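Local coordinates for probable spore coat polysaccharide biosynthesis protein E (Chromobacterium violaceum ATCC 12472, PDB 3G8R) that probably acts as an N-acylneuraminate-9-phosphate synthase in sialic-acid-type sugar synthesis, this piece comprising a zinc-binding TIM barrel and a SAF domain, at residues 318-326 with 333-341; 180-189 with 210-219. All blocks are in the same frame, centred on the assembly; numbering follows the deposited sequence.

Contact 1 (318-326 with 333-341); sequences YVRYTAKTP and VMAADLEPV
Thr322 and Glu339 form the hydrogen-bonded pair at the middle of a two-stranded antiparallel beta hairpin, whose long connection includes the 3-10 segment 335-336. The N-to-C directions of strands 321-323 and 338-340 differ by 145°, and Tyr321 with Pro340 and Ala323 with Leu338 are the flanking non-hydrogen-bonded pairs. Thr322 N donates to Glu339 O at 2.9 Å, almost straight at the hydrogen (170°), and Glu339 N returns a bond to Thr322 O at 3.0 Å. The ladder continues through Val341 N to Arg320 O (2.8 Å) and Lys324 N to Asp337 O (3.1 Å).

Two side chains add polar bonds. With chi1 at 48°, the Thr322 hydroxyl lies between its own backbone N and carbonyl carbon, where OG1 donates to Glu339 O at 3.1 Å from above the carbonyl plane; that oxygen therefore receives two bonds. Lys324 runs its methylenes across Glu339 at about a right angle, then bends in its outer torsions until NZ reaches Ala336 O at 3.0 Å. The Glu339 carboxylate lies beside the lysine methylenes.

Apolar packing divides between the faces. Tyr321 CB meets Leu338 CB at 4.1 Å, and Leu338 CD1 approaches the tyrosine ring obliquely. On the face of Thr322 and Glu339, Thr322 CG2 touches Val341 CG2 at 3.7 Å.

Within the SAF domain, strand 321-323 runs beside the connection between strands 281-284 and 299-302: Tyr321 bonds through its backbone to Leu294 and Ala323 to Gly291 and Glu292, Leu338 packs on Leu294, and Val333 bonds to Val282 in strand 281-284.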
ATOM      1  N   TYR A 318     -17.326  19.969  33.490  1.00 45.14           N
ATOM      2  CA  TYR A 318     -18.073  19.612  34.708  1.00 44.34           C
ATOM      3  C   TYR A 318     -17.118  19.497  35.914  1.00 44.52           C
ATOM      4  O   TYR A 318     -15.899  19.388  35.756  1.00 44.48           O
ATOM      5  CB  TYR A 318     -18.905  18.330  34.525  1.00 43.40           C
ATOM      6  CG  TYR A 318     -19.821  18.340  33.315  1.00 53.75           C
ATOM      7  CD1 TYR A 318     -20.967  19.153  33.260  1.00 43.33           C
ATOM      8  CD2 TYR A 318     -19.543  17.525  32.222  1.00 43.56           C
ATOM      9  CE1 TYR A 318     -21.788  19.155  32.127  1.00 53.95           C
ATOM     10  CE2 TYR A 318     -20.364  17.514  31.090  1.00 53.98           C
ATOM     11  CZ  TYR A 318     -21.474  18.329  31.041  1.00 43.36           C
ATOM     12  OH  TYR A 318     -22.251  18.293  29.898  1.00 54.08           O
ATOM     13  N   VAL A 319     -17.678  19.523  37.118  1.00 45.33           N
ATOM     14  CA  VAL A 319     -16.875  19.498  38.344  1.00 46.39           C
ATOM     15  C   VAL A 319     -16.387  18.083  38.679  1.00 47.07           C
ATOM     16  O   VAL A 319     -17.187  17.239  39.096  1.00 48.50           O
ATOM     17  CB  VAL A 319     -17.673  20.069  39.526  1.00 46.31           C
ATOM     18  CG1 VAL A 319     -16.880  19.963  40.803  1.00 46.01           C
ATOM     19  CG2 VAL A 319     -18.046  21.500  39.258  1.00 45.75           C
ATOM     20  N   ARG A 320     -15.087  17.832  38.505  1.00 46.16           N
ATOM     21  CA  ARG A 320     -14.521  16.502  38.735  1.00 45.53           C
ATOM     22  C   ARG A 320     -13.612  16.390  39.953  1.00 44.46           C
ATOM     23  O   ARG A 320     -13.522  15.317  40.543  1.00 44.51           O
ATOM     24  CB  ARG A 320     -13.768  16.025  37.513  1.00 46.75           C
ATOM     25  CG  ARG A 320     -14.547  16.098  36.215  1.00 60.09           C
ATOM     26  CD  ARG A 320     -15.428  14.880  35.999  1.00 49.07           C
ATOM     27  NE  ARG A 320     -16.768  15.108  36.526  1.00 59.74           N
ATOM     28  CZ  ARG A 320     -17.897  15.042  35.814  1.00 51.13           C
ATOM     29  NH1 ARG A 320     -17.869  14.732  34.509  1.00 59.02           N
ATOM     30  NH2 ARG A 320     -19.068  15.277  36.428  1.00 59.13           N
ATOM     31  N   TYR A 321     -12.943  17.482  40.331  1.00 43.33           N
ATOM     32  CA  TYR A 321     -11.951  17.436  41.407  1.00 41.82           C
ATOM     33  C   TYR A 321     -12.081  18.512  42.462  1.00 41.42           C
ATOM     34  O   TYR A 321     -12.366  19.678  42.171  1.00 40.72           O
ATOM     35  CB  TYR A 321     -10.526  17.519  40.859  1.00 41.38           C
ATOM     36  CG  TYR A 321     -10.219  16.660  39.644  1.00 46.52           C
ATOM     37  CD1 TYR A 321      -9.705  15.359  39.773  1.00 41.12           C
ATOM     38  CD2 TYR A 321     -10.400  17.176  38.355  1.00 41.64           C
ATOM     39  CE1 TYR A 321      -9.406  14.582  38.631  1.00 46.47           C
ATOM     40  CE2 TYR A 321     -10.106  16.420  37.218  1.00 46.59           C
ATOM     41  CZ  TYR A 321      -9.614  15.133  37.351  1.00 41.51           C
ATOM     42  OH  TYR A 321      -9.348  14.430  36.181  1.00 46.79           O
ATOM     43  N   THR A 322     -11.836  18.104  43.706  1.00 41.99           N
ATOM     44  CA  THR A 322     -11.622  19.035  44.802  1.00 42.02           C
ATOM     45  C   THR A 322     -10.169  18.949  45.224  1.00 41.45           C
ATOM     46  O   THR A 322      -9.541  17.897  45.090  1.00 41.61           O
ATOM     47  CB  THR A 322     -12.489  18.696  46.018  1.00 42.47           C
ATOM     48  OG1 THR A 322     -12.377  17.292  46.296  1.00 55.56           O
ATOM     49  CG2 THR A 322     -13.951  19.072  45.768  1.00 55.16           C
ATOM     50  N   ALA A 323      -9.649  20.055  45.732  1.00 40.85           N
ATOM     51  CA  ALA A 323      -8.311  20.093  46.287  1.00 40.87           C
ATOM     52  C   ALA A 323      -8.261  19.457  47.695  1.00 40.48           C
ATOM     53  O   ALA A 323      -8.894  19.958  48.621  1.00 39.57           O
ATOM     54  CB  ALA A 323      -7.820  21.547  46.326  1.00 40.87           C
ATOM     55  N   LYS A 324      -7.517  18.358  47.831  1.00 41.04           N
ATOM     56  CA  LYS A 324      -7.247  17.738  49.139  1.00 42.33           C
ATOM     57  C   LYS A 324      -6.473  18.671  50.031  1.00 42.71           C
ATOM     58  O   LYS A 324      -6.757  18.735  51.216  1.00 43.96           O
ATOM     59  CB  LYS A 324      -6.436  16.437  49.034  1.00 43.59           C
ATOM     60  CG  LYS A 324      -7.039  15.347  48.159  1.00 64.19           C
ATOM     61  CD  LYS A 324      -6.547  13.943  48.556  1.00 45.40           C
ATOM     62  CE  LYS A 324      -5.601  13.291  47.520  1.00 64.44           C
ATOM     63  NZ  LYS A 324      -4.182  13.200  48.010  1.00 45.48           N
ATOM     64  N   THR A 325      -5.491  19.373  49.460  1.00 42.18           N
ATOM     65  CA  THR A 325      -4.634  20.342  50.170  1.00 42.06           C
ATOM     66  C   THR A 325      -4.675  21.684  49.400  1.00 41.90           C
ATOM     67  O   THR A 325      -4.923  21.688  48.200  1.00 42.31           O
ATOM     68  CB  THR A 325      -3.157  19.822  50.289  1.00 42.71           C
ATOM     69  OG1 THR A 325      -2.704  19.313  49.018  1.00 50.73           O
ATOM     70  CG2 THR A 325      -3.027  18.698  51.340  1.00 50.26           C
ATOM     71  N   PRO A 326      -4.423  22.827  50.070  1.00 41.18           N
ATOM     72  CA  PRO A 326      -4.611  24.100  49.370  1.00 40.38           C
ATOM     73  C   PRO A 326      -3.582  24.386  48.275  1.00 39.78           C
ATOM     74  O   PRO A 326      -2.400  24.118  48.444  1.00 39.82           O
ATOM     75  CB  PRO A 326      -4.494  25.137  50.493  1.00 40.73           C
ATOM     76  CG  PRO A 326      -3.647  24.487  51.513  1.00 39.81           C
ATOM     77  CD  PRO A 326      -4.002  23.032  51.470  1.00 40.98           C
ATOM     78  N   VAL A 333      -1.376  22.784  39.229  1.00 33.08           N
ATOM     79  CA  VAL A 333      -2.232  21.885  39.943  1.00 33.12           C
ATOM     80  C   VAL A 333      -1.647  20.504  39.766  1.00 34.85           C
ATOM     81  O   VAL A 333      -1.800  19.897  38.727  1.00 35.32           O
ATOM     82  CB  VAL A 333      -3.616  21.854  39.353  1.00 32.66           C
ATOM     83  CG1 VAL A 333      -4.415  20.723  39.981  1.00 32.23           C
ATOM     84  CG2 VAL A 333      -4.316  23.171  39.529  1.00 31.79           C
HETATM   85  N   MSE A 334      -0.975  20.012  40.792  1.00 36.32           N
HETATM   86  CA  MSE A 334      -0.493  18.645  40.836  1.00 36.94           C
HETATM   87  C   MSE A 334      -1.642  17.668  41.055  1.00 39.30           C
HETATM   88  O   MSE A 334      -2.518  17.909  41.883  1.00 39.34           O
HETATM   89  CB  MSE A 334       0.510  18.539  41.968  1.00 35.59           C
HETATM   90  CG  MSE A 334       1.564  19.649  41.915  1.00 34.13           C
HETATM   91 SE   MSE A 334       2.494  19.605  40.395  1.00 32.27          SE
HETATM   92  CE  MSE A 334       2.850  17.889  40.330  1.00 33.71           C
ATOM     93  N   ALA A 335      -1.630  16.570  40.300  1.00 41.76           N
ATOM     94  CA  ALA A 335      -2.735  15.612  40.279  1.00 44.06           C
ATOM     95  C   ALA A 335      -2.762  14.734  41.520  1.00 47.36           C
ATOM     96  O   ALA A 335      -3.803  14.201  41.899  1.00 47.69           O
ATOM     97  CB  ALA A 335      -2.666  14.759  39.037  1.00 43.60           C
ATOM     98  N   ALA A 336      -1.613  14.582  42.166  1.00 49.96           N
ATOM     99  CA  ALA A 336      -1.581  13.841  43.427  1.00 51.44           C
ATOM    100  C   ALA A 336      -2.297  14.608  44.555  1.00 52.61           C
ATOM    101  O   ALA A 336      -2.532  14.057  45.635  1.00 53.34           O
ATOM    102  CB  ALA A 336      -0.148  13.501  43.816  1.00 51.53           C
ATOM    103  N   ASP A 337      -2.660  15.865  44.301  1.00 52.51           N
ATOM    104  CA  ASP A 337      -3.282  16.702  45.328  1.00 51.89           C
ATOM    105  C   ASP A 337      -4.793  16.818  45.175  1.00 51.90           C
ATOM    106  O   ASP A 337      -5.404  17.764  45.688  1.00 52.00           O
ATOM    107  CB  ASP A 337      -2.662  18.102  45.316  1.00 51.61           C
ATOM    108  CG  ASP A 337      -1.189  18.109  45.738  1.00 73.37           C
ATOM    109  OD1 ASP A 337      -0.606  17.024  46.007  1.00 51.45           O
ATOM    110  OD2 ASP A 337      -0.615  19.225  45.798  1.00 51.64           O
ATOM    111  N   LEU A 338      -5.417  15.889  44.465  1.00 51.92           N
ATOM    112  CA  LEU A 338      -6.828  16.072  44.222  1.00 52.65           C
ATOM    113  C   LEU A 338      -7.633  14.831  44.488  1.00 55.11           C
ATOM    114  O   LEU A 338      -7.263  13.721  44.079  1.00 55.62           O
ATOM    115  CB  LEU A 338      -7.095  16.563  42.804  1.00 51.67           C
ATOM    116  CG  LEU A 338      -6.210  17.647  42.182  1.00 49.08           C
ATOM    117  CD1 LEU A 338      -6.374  17.540  40.689  1.00 51.24           C
ATOM    118  CD2 LEU A 338      -6.532  19.034  42.655  1.00 50.56           C
ATOM    119  N   GLU A 339      -8.747  15.042  45.180  1.00 56.87           N
ATOM    120  CA  GLU A 339      -9.731  14.002  45.412  1.00 58.62           C
ATOM    121  C   GLU A 339     -10.892  14.154  44.418  1.00 59.11           C
ATOM    122  O   GLU A 339     -11.406  15.254  44.201  1.00 58.68           O
ATOM    123  CB  GLU A 339     -10.206  14.004  46.875  1.00 59.44           C
ATOM    124  CG  GLU A 339     -10.647  12.628  47.363  1.00 90.20           C
ATOM    125  CD  GLU A 339     -10.465  12.421  48.860  1.00 61.34           C
ATOM    126  OE1 GLU A 339     -11.031  11.438  49.389  1.00 90.58           O
ATOM    127  OE2 GLU A 339      -9.761  13.226  49.518  1.00 90.64           O
ATOM    128  N   PRO A 340     -11.279  13.047  43.791  1.00 60.23           N
ATOM    129  CA  PRO A 340     -12.297  13.054  42.766  1.00 61.53           C
ATOM    130  C   PRO A 340     -13.715  13.174  43.320  1.00 62.65           C
ATOM    131  O   PRO A 340     -13.980  12.794  44.456  1.00 62.59           O
ATOM    132  CB  PRO A 340     -12.102  11.698  42.090  1.00 61.62           C
ATOM    133  CG  PRO A 340     -10.702  11.279  42.464  1.00 75.20           C
ATOM    134  CD  PRO A 340     -10.596  11.749  43.857  1.00 60.73           C
ATOM    135  N   VAL A 341     -14.624  13.689  42.499  1.00 63.50           N
ATOM    136  CA  VAL A 341     -15.966  14.009  42.963  1.00 63.47           C
ATOM    137  C   VAL A 341     -17.025  13.308  42.121  1.00 63.66           C
ATOM    138  O   VAL A 341     -17.760  12.475  42.645  1.00 63.58           O
ATOM    139  CB  VAL A 341     -16.175  15.533  43.016  1.00 62.91           C
ATOM    140  CG1 VAL A 341     -17.643  15.890  43.144  1.00 67.51           C
ATOM    141  CG2 VAL A 341     -15.418  16.088  44.186  1.00 67.39           C
TER

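Contact 2 (180-189 with 210-219); sequences LHLARIKTLR and PIMLAVAQGA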
ATOM      1  N   LEU A 180       0.625  -1.362 -14.347  1.00 37.50           N
ATOM      2  CA  LEU A 180       0.783  -2.394 -13.354  1.00 34.91           C
ATOM      3  C   LEU A 180      -0.501  -2.610 -12.590  1.00 34.48           C
ATOM      4  O   LEU A 180      -0.721  -3.705 -12.096  1.00 34.28           O
ATOM      5  CB  LEU A 180       1.862  -2.007 -12.373  1.00 34.24           C
ATOM      6  CG  LEU A 180       3.234  -1.918 -13.006  1.00 43.42           C
ATOM      7  CD1 LEU A 180       4.199  -1.340 -12.048  1.00 34.12           C
ATOM      8  CD2 LEU A 180       3.657  -3.322 -13.375  1.00 35.32           C
ATOM      9  N   HIS A 181      -1.321  -1.569 -12.443  1.00 34.15           N
ATOM     10  CA  HIS A 181      -2.626  -1.706 -11.801  1.00 34.35           C
ATOM     11  C   HIS A 181      -2.527  -2.469 -10.504  1.00 34.89           C
ATOM     12  O   HIS A 181      -3.144  -3.520 -10.337  1.00 35.79           O
ATOM     13  CB  HIS A 181      -3.602  -2.459 -12.701  1.00 33.96           C
ATOM     14  CG  HIS A 181      -5.032  -2.232 -12.341  1.00 35.12           C
ATOM     15  ND1 HIS A 181      -6.058  -3.013 -12.828  1.00 35.77           N
ATOM     16  CD2 HIS A 181      -5.613  -1.308 -11.539  1.00 34.48           C
ATOM     17  CE1 HIS A 181      -7.211  -2.599 -12.326  1.00 34.95           C
ATOM     18  NE2 HIS A 181      -6.971  -1.550 -11.560  1.00 36.24           N
ATOM     19  N   LEU A 182      -1.729  -1.964  -9.596  1.00 34.43           N
ATOM     20  CA  LEU A 182      -1.433  -2.700  -8.409  1.00 35.04           C
ATOM     21  C   LEU A 182      -2.573  -2.575  -7.463  1.00 36.33           C
ATOM     22  O   LEU A 182      -2.707  -3.383  -6.558  1.00 37.72           O
ATOM     23  CB  LEU A 182      -0.191  -2.130  -7.775  1.00 35.21           C
ATOM     24  CG  LEU A 182       0.977  -2.472  -8.660  1.00 33.51           C
ATOM     25  CD1 LEU A 182       2.167  -1.674  -8.253  1.00 34.98           C
ATOM     26  CD2 LEU A 182       1.189  -3.975  -8.461  1.00 35.72           C
ATOM     27  N   ALA A 183      -3.389  -1.550  -7.659  1.00 36.12           N
ATOM     28  CA  ALA A 183      -4.591  -1.388  -6.875  1.00 36.97           C
ATOM     29  C   ALA A 183      -5.367  -2.665  -6.904  1.00 38.11           C
ATOM     30  O   ALA A 183      -6.132  -2.922  -6.017  1.00 39.21           O
ATOM     31  CB  ALA A 183      -5.456  -0.271  -7.440  1.00 37.39           C
ATOM     32  N   ARG A 184      -5.187  -3.473  -7.936  1.00 38.68           N
ATOM     33  CA  ARG A 184      -6.026  -4.626  -8.055  1.00 39.65           C
ATOM     34  C   ARG A 184      -5.747  -5.626  -6.937  1.00 39.57           C
ATOM     35  O   ARG A 184      -6.604  -6.465  -6.613  1.00 39.37           O
ATOM     36  CB  ARG A 184      -5.944  -5.273  -9.442  1.00 40.50           C
ATOM     37  CG  ARG A 184      -7.007  -6.372  -9.560  1.00 56.93           C
ATOM     38  CD  ARG A 184      -7.398  -6.679 -10.974  1.00 41.57           C
ATOM     39  NE  ARG A 184      -6.748  -7.896 -11.398  1.00 57.96           N
ATOM     40  CZ  ARG A 184      -7.400  -8.991 -11.738  1.00 42.53           C
ATOM     41  NH1 ARG A 184      -8.727  -9.004 -11.716  1.00 58.49           N
ATOM     42  NH2 ARG A 184      -6.720 -10.072 -12.092  1.00 58.73           N
ATOM     43  N   ILE A 185      -4.565  -5.525  -6.324  1.00 38.95           N
ATOM     44  CA  ILE A 185      -4.227  -6.471  -5.261  1.00 38.51           C
ATOM     45  C   ILE A 185      -5.256  -6.334  -4.124  1.00 39.24           C
ATOM     46  O   ILE A 185      -5.725  -7.338  -3.578  1.00 38.94           O
ATOM     47  CB  ILE A 185      -2.746  -6.328  -4.776  1.00 37.63           C
ATOM     48  CG1 ILE A 185      -1.764  -6.519  -5.941  1.00 24.87           C
ATOM     49  CG2 ILE A 185      -2.377  -7.365  -3.734  1.00 24.22           C
ATOM     50  CD1 ILE A 185      -0.339  -6.366  -5.531  1.00 35.83           C
ATOM     51  N   LYS A 186      -5.641  -5.091  -3.827  1.00 40.39           N
ATOM     52  CA  LYS A 186      -6.597  -4.802  -2.761  1.00 41.61           C
ATOM     53  C   LYS A 186      -7.971  -5.200  -3.225  1.00 41.32           C
ATOM     54  O   LYS A 186      -8.770  -5.713  -2.432  1.00 40.88           O
ATOM     55  CB  LYS A 186      -6.563  -3.326  -2.359  1.00 43.50           C
ATOM     56  CG  LYS A 186      -7.739  -2.871  -1.476  1.00 78.48           C
ATOM     57  CD  LYS A 186      -7.369  -1.775  -0.471  1.00 46.75           C
ATOM     58  CE  LYS A 186      -7.126  -0.398  -1.126  1.00 79.34           C
ATOM     59  NZ  LYS A 186      -6.151   0.491  -0.342  1.00 49.28           N
ATOM     60  N   THR A 187      -8.246  -5.012  -4.518  1.00 41.15           N
ATOM     61  CA  THR A 187      -9.558  -5.366  -5.021  1.00 41.06           C
ATOM     62  C   THR A 187      -9.760  -6.838  -4.774  1.00 41.69           C
ATOM     63  O   THR A 187     -10.805  -7.267  -4.262  1.00 42.30           O
ATOM     64  CB  THR A 187      -9.713  -5.040  -6.481  1.00 40.93           C
ATOM     65  OG1 THR A 187      -9.841  -3.623  -6.620  1.00 61.06           O
ATOM     66  CG2 THR A 187     -10.955  -5.704  -7.066  1.00 60.02           C
ATOM     67  N   LEU A 188      -8.743  -7.617  -5.098  1.00 41.23           N
ATOM     68  CA  LEU A 188      -8.866  -9.040  -4.928  1.00 41.27           C
ATOM     69  C   LEU A 188      -8.970  -9.382  -3.476  1.00 41.90           C
ATOM     70  O   LEU A 188      -9.772 -10.225  -3.105  1.00 42.08           O
ATOM     71  CB  LEU A 188      -7.676  -9.752  -5.540  1.00 41.41           C
ATOM     72  CG  LEU A 188      -7.676  -9.816  -7.072  1.00 52.88           C
ATOM     73  CD1 LEU A 188      -6.480 -10.624  -7.559  1.00 40.53           C
ATOM     74  CD2 LEU A 188      -8.971 -10.427  -7.573  1.00 40.93           C
ATOM     75  N   ARG A 189      -8.153  -8.729  -2.652  1.00 42.56           N
ATOM     76  CA  ARG A 189      -8.149  -9.009  -1.216  1.00 42.87           C
ATOM     77  C   ARG A 189      -9.520  -8.777  -0.585  1.00 41.15           C
ATOM     78  O   ARG A 189      -9.973  -9.563   0.237  1.00 40.38           O
ATOM     79  CB  ARG A 189      -7.066  -8.207  -0.503  1.00 44.33           C
ATOM     80  CG  ARG A 189      -7.303  -8.089   0.961  1.00 72.98           C
ATOM     81  CD  ARG A 189      -6.156  -7.369   1.647  1.00 48.93           C
ATOM     82  NE  ARG A 189      -5.097  -8.257   2.162  1.00 74.32           N
ATOM     83  CZ  ARG A 189      -5.145  -9.597   2.242  1.00 51.42           C
ATOM     84  NH1 ARG A 189      -6.228 -10.290   1.846  1.00 74.35           N
ATOM     85  NH2 ARG A 189      -4.091 -10.248   2.734  1.00 74.23           N
ATOM     86  N   PRO A 210       7.305  -1.424  -7.234  1.00 38.41           N
ATOM     87  CA  PRO A 210       6.056  -2.187  -7.328  1.00 37.57           C
ATOM     88  C   PRO A 210       5.917  -3.208  -6.229  1.00 37.56           C
ATOM     89  O   PRO A 210       4.848  -3.351  -5.681  1.00 38.41           O
ATOM     90  CB  PRO A 210       6.141  -2.883  -8.692  1.00 36.93           C
ATOM     91  CG  PRO A 210       6.948  -2.008  -9.515  1.00 49.90           C
ATOM     92  CD  PRO A 210       7.984  -1.348  -8.542  1.00 39.18           C
ATOM     93  N   ILE A 211       6.994  -3.892  -5.885  1.00 36.85           N
ATOM     94  CA  ILE A 211       6.968  -4.838  -4.776  1.00 35.51           C
ATOM     95  C   ILE A 211       6.615  -4.178  -3.443  1.00 35.28           C
ATOM     96  O   ILE A 211       5.813  -4.684  -2.674  1.00 36.03           O
ATOM     97  CB  ILE A 211       8.285  -5.657  -4.723  1.00 36.05           C
ATOM     98  CG1 ILE A 211       8.062  -6.914  -3.913  1.00 33.59           C
ATOM     99  CG2 ILE A 211       9.499  -4.827  -4.250  1.00 32.24           C
ATOM    100  CD1 ILE A 211       6.792  -7.655  -4.316  1.00 37.80           C
HETATM  101  N   MSE A 212       7.168  -3.015  -3.169  1.00 34.53           N
HETATM  102  CA  MSE A 212       6.835  -2.375  -1.924  1.00 34.50           C
HETATM  103  C   MSE A 212       5.333  -2.055  -1.933  1.00 35.90           C
HETATM  104  O   MSE A 212       4.567  -2.419  -1.021  1.00 36.46           O
HETATM  105  CB  MSE A 212       7.666  -1.120  -1.749  1.00 34.93           C
HETATM  106  CG  MSE A 212       9.141  -1.238  -2.104  1.00 38.59           C
HETATM  107 SE   MSE A 212      10.011   0.068  -1.281  1.00 34.53          SE
HETATM  108  CE  MSE A 212      11.390   0.238  -2.385  1.00 39.42           C
ATOM    109  N   LEU A 213       4.890  -1.410  -2.999  1.00 36.63           N
ATOM    110  CA  LEU A 213       3.471  -1.132  -3.184  1.00 36.16           C
ATOM    111  C   LEU A 213       2.648  -2.399  -3.024  1.00 36.45           C
ATOM    112  O   LEU A 213       1.525  -2.364  -2.522  1.00 36.98           O
ATOM    113  CB  LEU A 213       3.271  -0.548  -4.555  1.00 35.39           C
ATOM    114  CG  LEU A 213       3.115   0.959  -4.610  1.00 38.31           C
ATOM    115  CD1 LEU A 213       4.079   1.681  -3.747  1.00 35.34           C
ATOM    116  CD2 LEU A 213       3.235   1.399  -6.041  1.00 35.75           C
ATOM    117  N   ALA A 214       3.233  -3.525  -3.427  1.00 35.67           N
ATOM    118  CA  ALA A 214       2.505  -4.771  -3.461  1.00 35.44           C
ATOM    119  C   ALA A 214       2.376  -5.290  -2.043  1.00 35.96           C
ATOM    120  O   ALA A 214       1.314  -5.712  -1.617  1.00 35.01           O
ATOM    121  CB  ALA A 214       3.217  -5.778  -4.350  1.00 34.60           C
ATOM    122  N   VAL A 215       3.473  -5.234  -1.307  1.00 37.01           N
ATOM    123  CA  VAL A 215       3.461  -5.716   0.051  1.00 37.69           C
ATOM    124  C   VAL A 215       2.483  -4.901   0.849  1.00 37.63           C
ATOM    125  O   VAL A 215       1.746  -5.433   1.689  1.00 36.39           O
ATOM    126  CB  VAL A 215       4.803  -5.537   0.666  1.00 37.97           C
ATOM    127  CG1 VAL A 215       4.717  -5.806   2.155  1.00 33.15           C
ATOM    128  CG2 VAL A 215       5.758  -6.468  -0.005  1.00 33.09           C
ATOM    129  N   ALA A 216       2.468  -3.605   0.546  1.00 38.67           N
ATOM    130  CA  ALA A 216       1.734  -2.640   1.371  1.00 39.11           C
ATOM    131  C   ALA A 216       0.311  -2.953   1.203  1.00 39.90           C
ATOM    132  O   ALA A 216      -0.481  -2.713   2.082  1.00 41.52           O
ATOM    133  CB  ALA A 216       1.984  -1.221   0.942  1.00 38.36           C
ATOM    134  N   GLN A 217      -0.021  -3.514   0.065  1.00 39.62           N
ATOM    135  CA  GLN A 217      -1.402  -3.734  -0.214  1.00 39.76           C
ATOM    136  C   GLN A 217      -1.888  -5.083   0.323  1.00 39.87           C
ATOM    137  O   GLN A 217      -3.038  -5.464   0.140  1.00 40.64           O
ATOM    138  CB  GLN A 217      -1.630  -3.558  -1.697  1.00 40.30           C
ATOM    139  CG  GLN A 217      -2.984  -3.021  -1.988  1.00 55.22           C
ATOM    140  CD  GLN A 217      -2.944  -2.042  -3.091  1.00 42.39           C
ATOM    141  OE1 GLN A 217      -2.021  -2.083  -3.923  1.00 55.49           O
ATOM    142  NE2 GLN A 217      -3.930  -1.124  -3.127  1.00 55.22           N
ATOM    143  N   GLY A 218      -1.012  -5.784   1.030  1.00 39.65           N
ATOM    144  CA  GLY A 218      -1.374  -7.040   1.674  1.00 38.82           C
ATOM    145  C   GLY A 218      -1.275  -8.266   0.780  1.00 38.44           C
ATOM    146  O   GLY A 218      -1.954  -9.252   1.029  1.00 38.81           O
ATOM    147  N   ALA A 219      -0.451  -8.228  -0.262  1.00 37.63           N
ATOM    148  CA  ALA A 219      -0.064  -9.464  -0.939  1.00 37.77           C
ATOM    149  C   ALA A 219       1.052 -10.181  -0.168  1.00 38.49           C
ATOM    150  O   ALA A 219       1.882  -9.541   0.469  1.00 37.89           O
ATOM    151  CB  ALA A 219       0.362  -9.183  -2.328  1.00 37.62           C
TER
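Leu182 points its CD1 methyl into the helix 209-216, crossing Leu213 at about a right angle with CD1 3.9 Å from Leu213 CD2; the same methyl also lies against Pro210. Leu180 CD1 meets the proline ring obliquely, 3.8 Å from Pro210 CG. Three residues beyond Leu182, Ile185 uses both branches: CD1 reaches Ala214 CB at 3.8 Å, whereas CG2, anti to the backbone N (chi1 of CG1 -58°), turns to Ala219 CB at 3.6 Å.

Helices 184-191 and 209-216 are neighbours in the outer layer of the TIM barrel, Leu180 and Leu182 preceding the first, and strand 196-201 lies beneath both: Leu182 and Ala214 rest on Tyr199, Ile185 on Ile197. The helix 209-216 closes in a Schellman motif: Gly218 takes positive phi, its N bonds back to Val215 O, and Ala219 N bonds weakly to Ala214 O.

Just before that glycine, Gln217 crosses Lys186 at about a right angle, its CG 3.6 Å from Lys186 CB. Arg189, bent at chi3, brings its guanidinium obliquely to Gly218, with NH2 2.9 Å from Gly218 O. Leu180 and Pro210 also pack on Met258 of the second subunit, and Gln217 on its Leu259.

Contact 2 comes first along the chain and is complete before contact 1 begins. Their centres lie about 53 Å apart and their nearest atoms about 38 Å, so the two do not touch and share no helix, strand or sheet. Contact 2 is buried in the helical layer around the barrel, with the side chain of Leu180 about 7 Å from that of the zinc ligand His202. Contact 1 is a surface pairing in the SAF domain, touched by no other chain of the assembly, whereas the second subunit reaches contact 2. The separation is consistent with two distinct domains: a barrel that holds zinc and, at contact 2, meets the second subunit, and a remote SAF domain.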